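SusD superfamily protein (Bacteroides fragilis, PDB 3L22) is an outer-membrane protein of the SusD family that probably binds sugars at the cell surface for uptake. Local coordinates at residues I59-N62 with L66-T69; R52-I57 with E384-F389; L334-A339 with I399-E404. All coordinates share one frame; numbering follows the deposited sequence.

Contact 1 lies at the surface; contacts 2 and 3 lie deeper in the chain. Contact 1 (59-62 with 66-69) follows strand 56-58 and is nested inside the long loop closed by contact 2 (52-57 with 384-389). Their centres are about 17 Å apart, and Thr69 packs on Arg52. Contact 1 closes before contact 3 (334-339 with 399-404) opens. The segments of contacts 2 and 3 alternate along the chain, with centres about 14 Å apart. Helices 374-388 and 395-401 are consecutive, and both contacts touch one ethanediol molecule. Ionic contacts thus join distant parts of the sequence, while contact 1 closes a short loop at the surface.

Contact 1: residues I59-N62 with L66-T69; sequences ISNN and LFNT
Phe67 lays one face of its ring on the backbone of Asn61. Asn61 CA sits 3.5 Å from the ring centroid and almost exactly on the ring normal, only 2° off it. This is a CH-pi contact. The backbone N of Asn61 lies over the same ring, 3.5 Å from Phe67 CD1. The ring is brought there by its first torsion: CG is anti to the backbone N of Phe67 (chi1 -163°), which carries it from the first turn of helix 67-70 across to the loop.

The side chain of Asn61 leaves its backbone pointing away from the helix. It is modelled in two conformers. In one of them Asn61 OD1 comes to 3.3 Å from Phe67 CE2, with the amide plane at 86° to the ring, so this approach is doubtful. Ser60 OG lies oblique to the ring; its nearest atom is Phe67 CB, at 4.0 Å.

The backbone adds one weak hydrogen bond, from Phe67 N to Asn62 O, at 3.4 Å. The same carbonyl oxygen lies 3.3 Å from Phe67 CB. Leu66 is the N-cap; the donor, Phe67, is the first residue of helix 67-70.

The loop is also braced from within. Ser60 OG accepts from Asn62 N at 3.3 Å, which makes an ST turn. This hydroxyl also hydrogen-bonds to Asn58 and Thr65. Asn62 OD1 is bonded to the backbone N of Val64, so that amide serves the loop itself.

The site is at the protein surface. Phe67 also touches Asn58 of strand 56-58. The chemistry is mainly that of an aromatic face resting on a polar backbone. Dispersion and the slightly positive CH of Asn61 probably account for much of the attraction; the one hydrogen bond across the contact is weak.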
loop_
_atom_site.group_PDB
_atom_site.type_symbol
_atom_site.label_atom_id
_atom_site.label_comp_id
_atom_site.label_asym_id
_atom_site.label_seq_id
_atom_site.Cartn_x
_atom_site.Cartn_y
_atom_site.Cartn_z
ATOM N N ILE A 59 -17.028 11.225 -5.838
ATOM C CA ILE A 59 -18.137 12.144 -6.130
ATOM C C ILE A 59 -19.041 12.381 -4.911
ATOM O O ILE A 59 -20.142 12.891 -5.028
ATOM C CB ILE A 59 -18.935 11.712 -7.407
ATOM C CG1 ILE A 59 -19.435 10.264 -7.347
ATOM C CG2 ILE A 59 -18.084 11.919 -8.686
ATOM C CD1 ILE A 59 -20.531 10.022 -6.339
ATOM N N SER A 60 -18.573 12.038 -3.726
ATOM C CA SER A 60 -19.451 12.033 -2.538
ATOM C C SER A 60 -19.772 13.419 -2.032
ATOM O O SER A 60 -20.803 13.586 -1.369
ATOM C CB SER A 60 -18.807 11.262 -1.381
ATOM O OG SER A 60 -17.601 11.870 -0.912
ATOM N N ASN A 61 -18.896 14.393 -2.320
ATOM C CA ASN A 61 -19.020 15.749 -1.759
ATOM C C ASN A 61 -19.083 15.730 -0.241
ATOM O O ASN A 61 -19.681 16.592 0.361
ATOM C CB ASN A 61 -20.257 16.478 -2.317
ATOM C CG ASN A 61 -20.193 17.999 -2.123
ATOM O OD1 ASN A 61 -19.132 18.595 -2.230
ATOM N ND2 ASN A 61 -21.329 18.617 -1.814
ATOM N N ASN A 62 -18.485 14.729 0.394
ATOM C CA ASN A 62 -18.627 14.556 1.829
ATOM C C ASN A 62 -17.255 14.307 2.451
ATOM O O ASN A 62 -16.602 13.332 2.124
ATOM C CB ASN A 62 -19.557 13.366 2.062
ATOM C CG ASN A 62 -19.812 13.082 3.535
ATOM O OD1 ASN A 62 -19.372 13.821 4.415
ATOM N ND2 ASN A 62 -20.510 11.970 3.808
ATOM N N LEU A 66 -13.828 10.916 2.532
ATOM C CA LEU A 66 -12.513 11.119 1.858
ATOM C C LEU A 66 -12.519 12.177 0.719
ATOM O O LEU A 66 -11.568 12.279 -0.054
ATOM C CB LEU A 66 -11.900 9.772 1.395
ATOM C CG LEU A 66 -11.567 8.736 2.494
ATOM C CD1 LEU A 66 -10.994 7.424 1.925
ATOM C CD2 LEU A 66 -10.554 9.328 3.545
ATOM N N PHE A 67 -13.568 12.992 0.641
ATOM C CA PHE A 67 -13.628 13.985 -0.410
ATOM C C PHE A 67 -12.446 14.937 -0.406
ATOM O O PHE A 67 -11.942 15.273 -1.469
ATOM C CB PHE A 67 -14.926 14.783 -0.297
ATOM C CG PHE A 67 -15.293 15.544 -1.514
ATOM C CD1 PHE A 67 -15.487 14.894 -2.730
ATOM C CD2 PHE A 67 -15.533 16.915 -1.435
ATOM C CE1 PHE A 67 -15.890 15.613 -3.874
ATOM C CE2 PHE A 67 -15.939 17.643 -2.563
ATOM C CZ PHE A 67 -16.109 16.988 -3.789
ATOM N N ASN A 68 -12.014 15.371 0.773
ATOM C CA ASN A 68 -10.843 16.248 0.864
ATOM C C ASN A 68 -9.530 15.566 0.450
ATOM O O ASN A 68 -8.624 16.239 -0.052
ATOM C CB ASN A 68 -10.676 16.857 2.261
ATOM C CG ASN A 68 -11.303 18.236 2.390
ATOM O OD1 ASN A 68 -11.697 18.866 1.404
ATOM N ND2 ASN A 68 -11.387 18.722 3.627
ATOM N N THR A 69 -9.430 14.256 0.636
ATOM C CA THR A 69 -8.265 13.538 0.143
ATOM C C THR A 69 -8.245 13.556 -1.366
ATOM O O THR A 69 -7.210 13.869 -1.965
ATOM C CB THR A 69 -8.210 12.098 0.647
ATOM O OG1 THR A 69 -8.081 12.129 2.061
ATOM C CG2 THR A 69 -7.006 11.346 0.006
#

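Contact 2: residues R52-I57 with E384-F389; sequences RGDDVI and EKRLEF. With EDO (1,2-ethanediol), chain B.
Arg386 reaches from helix 374-388 to Asp54 and Asp55 and forms a salt-bridge network with them. Asp55 takes the hydrogen bonds. Its OD1 accepts from Arg386 NH2 at 2.7 Å and from Arg386 NE at 3.0 Å. The arginine therefore grips it side-on, with two nitrogens on one oxygen. Both donors meet this oxygen on its syn side, and it lies close to the guanidinium plane. The two flat groups are nearly coplanar, 23° apart. Arg386 NE also makes a weak bond to Asp55 OD2 at 3.2 Å. A bend at chi3 of Arg386 (71°) turns the guanidinium edge to the carboxylate.

Asp55 OD2 is served by water 1 as well. This water donates to Asp55 OD2 at 2.6 Å and to the carbonyl O of Arg386 at 2.8 Å. It links the carboxylate to the helix backbone. Asp55 OD1 accepts a further hydrogen bond, from the backbone N of Ile285.

Asp54 is placed differently. Its carboxylate lies over one face of the guanidinium, with OD2 3.4 Å above the plane and offset toward the rim of the group. OD1 is 3.3 Å from Arg386 NH2, but no N-H points at it, so the attraction is one of charge alone. Its stronger polar partner is Arg395, whose NE pairs with Asp54 OD1. The positive charge of Arg386 thus faces two carboxylates, which probably keeps both ionised.

Next to Arg386 in the helix, Lys385 NZ bonds at 2.6 Å to O1 of an ethanediol, probably from the crystallisation liquor. It also pairs with Asp398 and Asp333.

The aspartates sit just before strand 56-58, which runs antiparallel to strand 277-279. Helix 395-401 flanks Asp54 through Ile399 and carries Arg395. Helix 327-339 packs beside helix 374-388.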
loop_
_atom_site.group_PDB
_atom_site.type_symbol
_atom_site.label_atom_id
_atom_site.label_comp_id
_atom_site.label_asym_id
_atom_site.label_seq_id
_atom_site.Cartn_x
_atom_site.Cartn_y
_atom_site.Cartn_z
ATOM N N ARG A 52 -6.023 9.699 -3.618
ATOM C CA ARG A 52 -4.946 10.597 -4.019
ATOM C C ARG A 52 -4.620 10.484 -5.483
ATOM O O ARG A 52 -4.237 11.480 -6.095
ATOM C CB ARG A 52 -3.711 10.434 -3.122
ATOM C CG ARG A 52 -3.968 11.008 -1.746
ATOM C CD ARG A 52 -2.816 10.878 -0.728
ATOM N NE ARG A 52 -1.496 11.343 -1.155
ATOM C CZ ARG A 52 -1.072 12.606 -1.209
ATOM N NH1 ARG A 52 -1.860 13.635 -0.888
ATOM N NH2 ARG A 52 0.186 12.845 -1.592
ATOM N N GLY A 53 -4.852 9.322 -6.064
ATOM C CA GLY A 53 -4.639 9.089 -7.463
ATOM C C GLY A 53 -5.649 9.678 -8.434
ATOM O O GLY A 53 -6.510 10.475 -8.062
ATOM N N ASP A 54 -5.537 9.227 -9.678
ATOM C CA ASP A 54 -6.183 9.820 -10.817
ATOM C C ASP A 54 -6.950 8.790 -11.675
ATOM O O ASP A 54 -7.377 9.088 -12.802
ATOM C CB ASP A 54 -5.104 10.519 -11.662
ATOM C CG ASP A 54 -3.999 9.548 -12.130
ATOM O OD1 ASP A 54 -4.077 8.334 -11.830
ATOM O OD2 ASP A 54 -3.027 10.001 -12.771
ATOM N N ASP A 55 -7.165 7.607 -11.117
ATOM C CA ASP A 55 -7.827 6.517 -11.836
ATOM C C ASP A 55 -9.248 6.231 -11.371
ATOM O O ASP A 55 -10.012 5.595 -12.096
ATOM C CB ASP A 55 -6.951 5.291 -11.750
ATOM C CG ASP A 55 -5.674 5.453 -12.568
ATOM O OD1 ASP A 55 -5.725 6.113 -13.658
ATOM O OD2 ASP A 55 -4.627 4.919 -12.146
ATOM N N VAL A 56 -9.566 6.666 -10.153
ATOM C CA VAL A 56 -10.923 6.682 -9.612
ATOM C C VAL A 56 -11.261 8.123 -9.305
ATOM O O VAL A 56 -10.342 8.953 -9.267
ATOM C CB VAL A 56 -11.046 5.772 -8.355
ATOM C CG1 VAL A 56 -10.958 4.303 -8.790
ATOM C CG2 VAL A 56 -10.005 6.106 -7.258
ATOM N N ILE A 57 -12.569 8.409 -9.153
ATOM C CA ILE A 57 -13.045 9.708 -8.707
ATOM C C ILE A 57 -13.934 9.553 -7.507
ATOM O O ILE A 57 -14.652 8.583 -7.398
ATOM C CB ILE A 57 -13.841 10.490 -9.785
ATOM C CG1 ILE A 57 -14.989 9.635 -10.390
ATOM C CG2 ILE A 57 -12.883 10.968 -10.809
ATOM C CD1 ILE A 57 -15.964 10.417 -11.313
ATOM N N GLU A 384 0.087 -0.031 -17.358
ATOM C CA GLU A 384 -0.283 -1.386 -16.950
ATOM C C GLU A 384 -0.496 -1.491 -15.432
ATOM O O GLU A 384 -1.445 -2.116 -14.959
ATOM C CB GLU A 384 0.761 -2.404 -17.419
ATOM C CG GLU A 384 0.207 -3.841 -17.552
ATOM C CD GLU A 384 -0.780 -4.017 -18.713
ATOM O OE1 GLU A 384 -0.630 -3.364 -19.783
ATOM O OE2 GLU A 384 -1.679 -4.865 -18.570
ATOM N N LYS A 385 0.388 -0.852 -14.684
ATOM C CA LYS A 385 0.314 -0.806 -13.228
ATOM C C LYS A 385 -0.974 -0.065 -12.788
ATOM O O LYS A 385 -1.654 -0.494 -11.876
ATOM C CB LYS A 385 1.573 -0.113 -12.697
ATOM C CG LYS A 385 1.724 -0.068 -11.177
ATOM C CD LYS A 385 2.436 -1.276 -10.641
ATOM C CE LYS A 385 2.721 -1.167 -9.126
ATOM N NZ LYS A 385 3.736 -0.119 -8.876
ATOM N N ARG A 386 -1.342 1.002 -13.497
ATOM C CA ARG A 386 -2.565 1.748 -13.200
ATOM C C ARG A 386 -3.825 0.885 -13.362
ATOM O O ARG A 386 -4.739 0.916 -12.501
ATOM C CB ARG A 386 -2.636 3.002 -14.085
ATOM C CG ARG A 386 -1.635 4.072 -13.695
ATOM C CD ARG A 386 -1.611 5.225 -14.685
ATOM N NE ARG A 386 -2.828 6.022 -14.586
ATOM C CZ ARG A 386 -3.075 7.123 -15.285
ATOM N NH1 ARG A 386 -2.202 7.581 -16.189
ATOM N NH2 ARG A 386 -4.222 7.759 -15.112
ATOM N N LEU A 387 -3.860 0.095 -14.426
ATOM C CA LEU A 387 -5.008 -0.782 -14.697
ATOM C C LEU A 387 -4.995 -2.017 -13.795
ATOM O O LEU A 387 -5.997 -2.344 -13.170
ATOM C CB LEU A 387 -5.072 -1.181 -16.184
ATOM C CG LEU A 387 -6.185 -2.152 -16.618
ATOM C CD1 LEU A 387 -7.570 -1.564 -16.288
ATOM C CD2 LEU A 387 -6.099 -2.504 -18.104
ATOM N N GLU A 388 -3.864 -2.680 -13.702
ATOM C CA GLU A 388 -3.767 -3.832 -12.815
ATOM C C GLU A 388 -4.144 -3.498 -11.361
ATOM O O GLU A 388 -4.792 -4.323 -10.741
ATOM C CB GLU A 388 -2.374 -4.443 -12.875
ATOM C CG GLU A 388 -2.208 -5.832 -12.219
ATOM C CD GLU A 388 -2.858 -6.980 -12.982
ATOM O OE1 GLU A 388 -2.940 -6.949 -14.242
ATOM O OE2 GLU A 388 -3.285 -7.932 -12.294
ATOM N N PHE A 389 -3.742 -2.321 -10.841
ATOM C CA PHE A 389 -3.895 -1.977 -9.434
ATOM C C PHE A 389 -4.901 -0.880 -9.123
ATOM O O PHE A 389 -4.918 -0.308 -8.024
ATOM C CB PHE A 389 -2.502 -1.754 -8.811
ATOM C CG PHE A 389 -1.737 -3.003 -8.783
ATOM C CD1 PHE A 389 -2.079 -3.997 -7.873
ATOM C CD2 PHE A 389 -0.787 -3.280 -9.748
ATOM C CE1 PHE A 389 -1.414 -5.217 -7.888
ATOM C CE2 PHE A 389 -0.144 -4.490 -9.768
ATOM C CZ PHE A 389 -0.478 -5.461 -8.851
HETATM C C1 EDO B . 4.919 0.175 -5.886
HETATM O O1 EDO B . 4.006 -0.785 -6.374
HETATM C C2 EDO B . 4.259 1.235 -4.989
HETATM O O2 EDO B . 5.331 2.199 -4.743
HETATM O O HOH W 1 -4.612 2.852 -10.541
#

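Contact 3: residues L334-A339 with I399-E404. With EDO (1,2-ethanediol), chain B.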
loop_
_atom_site.group_PDB
_atom_site.type_symbol
_atom_site.label_atom_id
_atom_site.label_comp_id
_atom_site.label_asym_id
_atom_site.label_seq_id
_atom_site.Cartn_x
_atom_site.Cartn_y
_atom_site.Cartn_z
ATOM N N LEU A 334 9.408 -4.885 -10.934
ATOM C CA LEU A 334 10.648 -5.325 -11.606
ATOM C C LEU A 334 10.760 -4.761 -13.019
ATOM O O LEU A 334 11.821 -4.302 -13.418
ATOM C CB LEU A 334 10.780 -6.856 -11.612
ATOM C CG LEU A 334 11.152 -7.496 -10.270
ATOM C CD1 LEU A 334 11.012 -9.046 -10.343
ATOM C CD2 LEU A 334 12.564 -7.085 -9.836
ATOM N N ALA A 335 9.659 -4.743 -13.766
ATOM C CA ALA A 335 9.680 -4.144 -15.114
ATOM C C ALA A 335 10.138 -2.690 -15.013
ATOM O O ALA A 335 10.991 -2.277 -15.788
ATOM C CB ALA A 335 8.298 -4.209 -15.753
ATOM N N GLU A 336 9.580 -1.920 -14.046
ATOM C CA GLU A 336 9.955 -0.512 -13.906
ATOM C C GLU A 336 11.438 -0.404 -13.565
ATOM O O GLU A 336 12.143 0.427 -14.131
ATOM C CB GLU A 336 9.071 0.226 -12.884
ATOM C CG GLU A 336 9.519 1.663 -12.596
ATOM C CD GLU A 336 8.579 2.395 -11.658
ATOM O OE1 GLU A 336 7.589 1.762 -11.200
ATOM O OE2 GLU A 336 8.845 3.596 -11.355
ATOM N N CYS A 337 11.923 -1.227 -12.636
ATOM C CA CYS A 337 13.341 -1.196 -12.269
ATOM C C CYS A 337 14.250 -1.454 -13.465
ATOM O O CYS A 337 15.208 -0.713 -13.710
ATOM C CB CYS A 337 13.649 -2.222 -11.200
ATOM S SG CYS A 337 12.798 -1.876 -9.662
ATOM N N TYR A 338 13.936 -2.486 -14.232
ATOM C CA TYR A 338 14.773 -2.840 -15.385
ATOM C C TYR A 338 14.700 -1.782 -16.497
ATOM O O TYR A 338 15.707 -1.536 -17.149
ATOM C CB TYR A 338 14.426 -4.250 -15.935
ATOM C CG TYR A 338 15.094 -5.409 -15.228
ATOM C CD1 TYR A 338 16.420 -5.745 -15.503
ATOM C CD2 TYR A 338 14.406 -6.169 -14.293
ATOM C CE1 TYR A 338 17.051 -6.833 -14.853
ATOM C CE2 TYR A 338 15.012 -7.238 -13.648
ATOM C CZ TYR A 338 16.344 -7.555 -13.923
ATOM O OH TYR A 338 16.946 -8.602 -13.277
ATOM N N ALA A 339 13.542 -1.132 -16.672
ATOM C CA ALA A 339 13.425 -0.042 -17.649
ATOM C C ALA A 339 14.305 1.165 -17.272
ATOM O O ALA A 339 14.620 1.978 -18.138
ATOM C CB ALA A 339 11.981 0.394 -17.822
ATOM N N ILE A 399 2.549 7.867 -8.027
ATOM C CA ILE A 399 2.626 9.262 -8.496
ATOM C C ILE A 399 3.617 10.060 -7.621
ATOM O O ILE A 399 4.515 10.782 -8.102
ATOM C CB ILE A 399 1.236 9.936 -8.439
ATOM C CG1 ILE A 399 0.309 9.333 -9.516
ATOM C CG2 ILE A 399 1.349 11.449 -8.626
ATOM C CD1 ILE A 399 -1.231 9.667 -9.384
HETATM N N MSE A 400 3.414 9.932 -6.315
HETATM C CA MSE A 400 4.200 10.694 -5.386
HETATM C C MSE A 400 5.674 10.274 -5.389
HETATM O O MSE A 400 6.533 11.144 -5.427
HETATM C CB MSE A 400 3.664 10.578 -3.980
HETATM C CG MSE A 400 4.155 11.702 -3.080
HETATM SE SE MSE A 400 3.382 11.316 -1.369
HETATM C CE MSE A 400 3.472 13.112 -0.597
ATOM N N ARG A 401 5.978 8.985 -5.373
ATOM C CA ARG A 401 7.398 8.582 -5.287
ATOM C C ARG A 401 8.158 9.032 -6.510
ATOM O O ARG A 401 9.325 9.442 -6.410
ATOM C CB ARG A 401 7.585 7.096 -5.012
ATOM C CG ARG A 401 7.210 6.158 -6.133
ATOM C CD ARG A 401 7.693 4.760 -5.803
ATOM N NE ARG A 401 7.074 3.805 -6.724
ATOM C CZ ARG A 401 7.472 3.526 -7.956
ATOM N NH1 ARG A 401 8.545 4.083 -8.505
ATOM N NH2 ARG A 401 6.775 2.662 -8.658
ATOM N N ARG A 402 7.477 9.052 -7.655
ATOM C CA ARG A 402 8.094 9.579 -8.860
ATOM C C ARG A 402 8.129 11.111 -8.954
ATOM O O ARG A 402 8.628 11.618 -9.914
ATOM C CB ARG A 402 7.474 8.958 -10.101
ATOM C CG ARG A 402 7.781 7.460 -10.241
ATOM C CD ARG A 402 7.500 6.964 -11.639
ATOM N NE ARG A 402 6.073 6.796 -11.936
ATOM C CZ ARG A 402 5.389 5.654 -11.834
ATOM N NH1 ARG A 402 5.950 4.543 -11.370
ATOM N NH2 ARG A 402 4.097 5.627 -12.182
ATOM N N GLY A 403 7.612 11.839 -7.963
ATOM C CA GLY A 403 7.615 13.290 -7.999
ATOM C C GLY A 403 6.750 13.866 -9.111
ATOM O O GLY A 403 6.995 14.977 -9.551
ATOM N N GLU A 404 5.728 13.127 -9.543
ATOM C CA GLU A 404 4.843 13.584 -10.585
ATOM C C GLU A 404 3.753 14.470 -10.028
ATOM O O GLU A 404 3.390 14.381 -8.841
ATOM C CB GLU A 404 4.194 12.393 -11.311
ATOM C CG GLU A 404 5.195 11.460 -12.058
ATOM C CD GLU A 404 4.604 10.111 -12.507
ATOM O OE1 GLU A 404 3.366 9.865 -12.354
ATOM O OE2 GLU A 404 5.391 9.310 -13.076
HETATM C C1 EDO B . 4.919 0.175 -5.886
HETATM O O1 EDO B . 4.006 -0.785 -6.374
HETATM C C2 EDO B . 4.259 1.235 -4.989
HETATM O O2 EDO B . 5.331 2.199 -4.743
#
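Glu336 stretches straight out from helix 327-339, with chi1 174° and chi2 176°. This carries its carboxylate to the C-terminal end of helix 395-401. Arg401 comes from the opposite direction, extended from CG to NE, and meets it end-on. Arg402 bends at chi3 (-75°) and brings NH1 to the same carboxylate.

Arg401 uses one nitrogen for each oxygen. NH2 bonds to Glu336 OE1 at 2.8 Å, nearly straight, and NH1 bonds to Glu336 OE2 at 2.9 Å. Arg402 NH1 adds a bond to Glu336 OE2 at 3.0 Å. This oxygen is therefore held by two arginines, which reach it from opposite faces of the carboxylate plane.

Each arginine has further partners. Arg402 NE bonds to Glu404 OE2 at 2.8 Å, and its guanidinium makes a cation-pi contact with Tyr382. Arg401 NH2 also pairs with Asp398, and Arg401 NE donates to O2 of the ethanediol at 3.1 Å. After Arg402, Gly403 at positive phi ends the helix in a Schellman motif.

Ile381 and Tyr382 of helix 374-388 and Met212 of helix 200-213 touch Glu336. The buried carboxylate thus receives three hydrogen bonds from two cations. This probably keeps Glu336 ionised, while Asp398 and Glu404 probably offset part of the arginine charge.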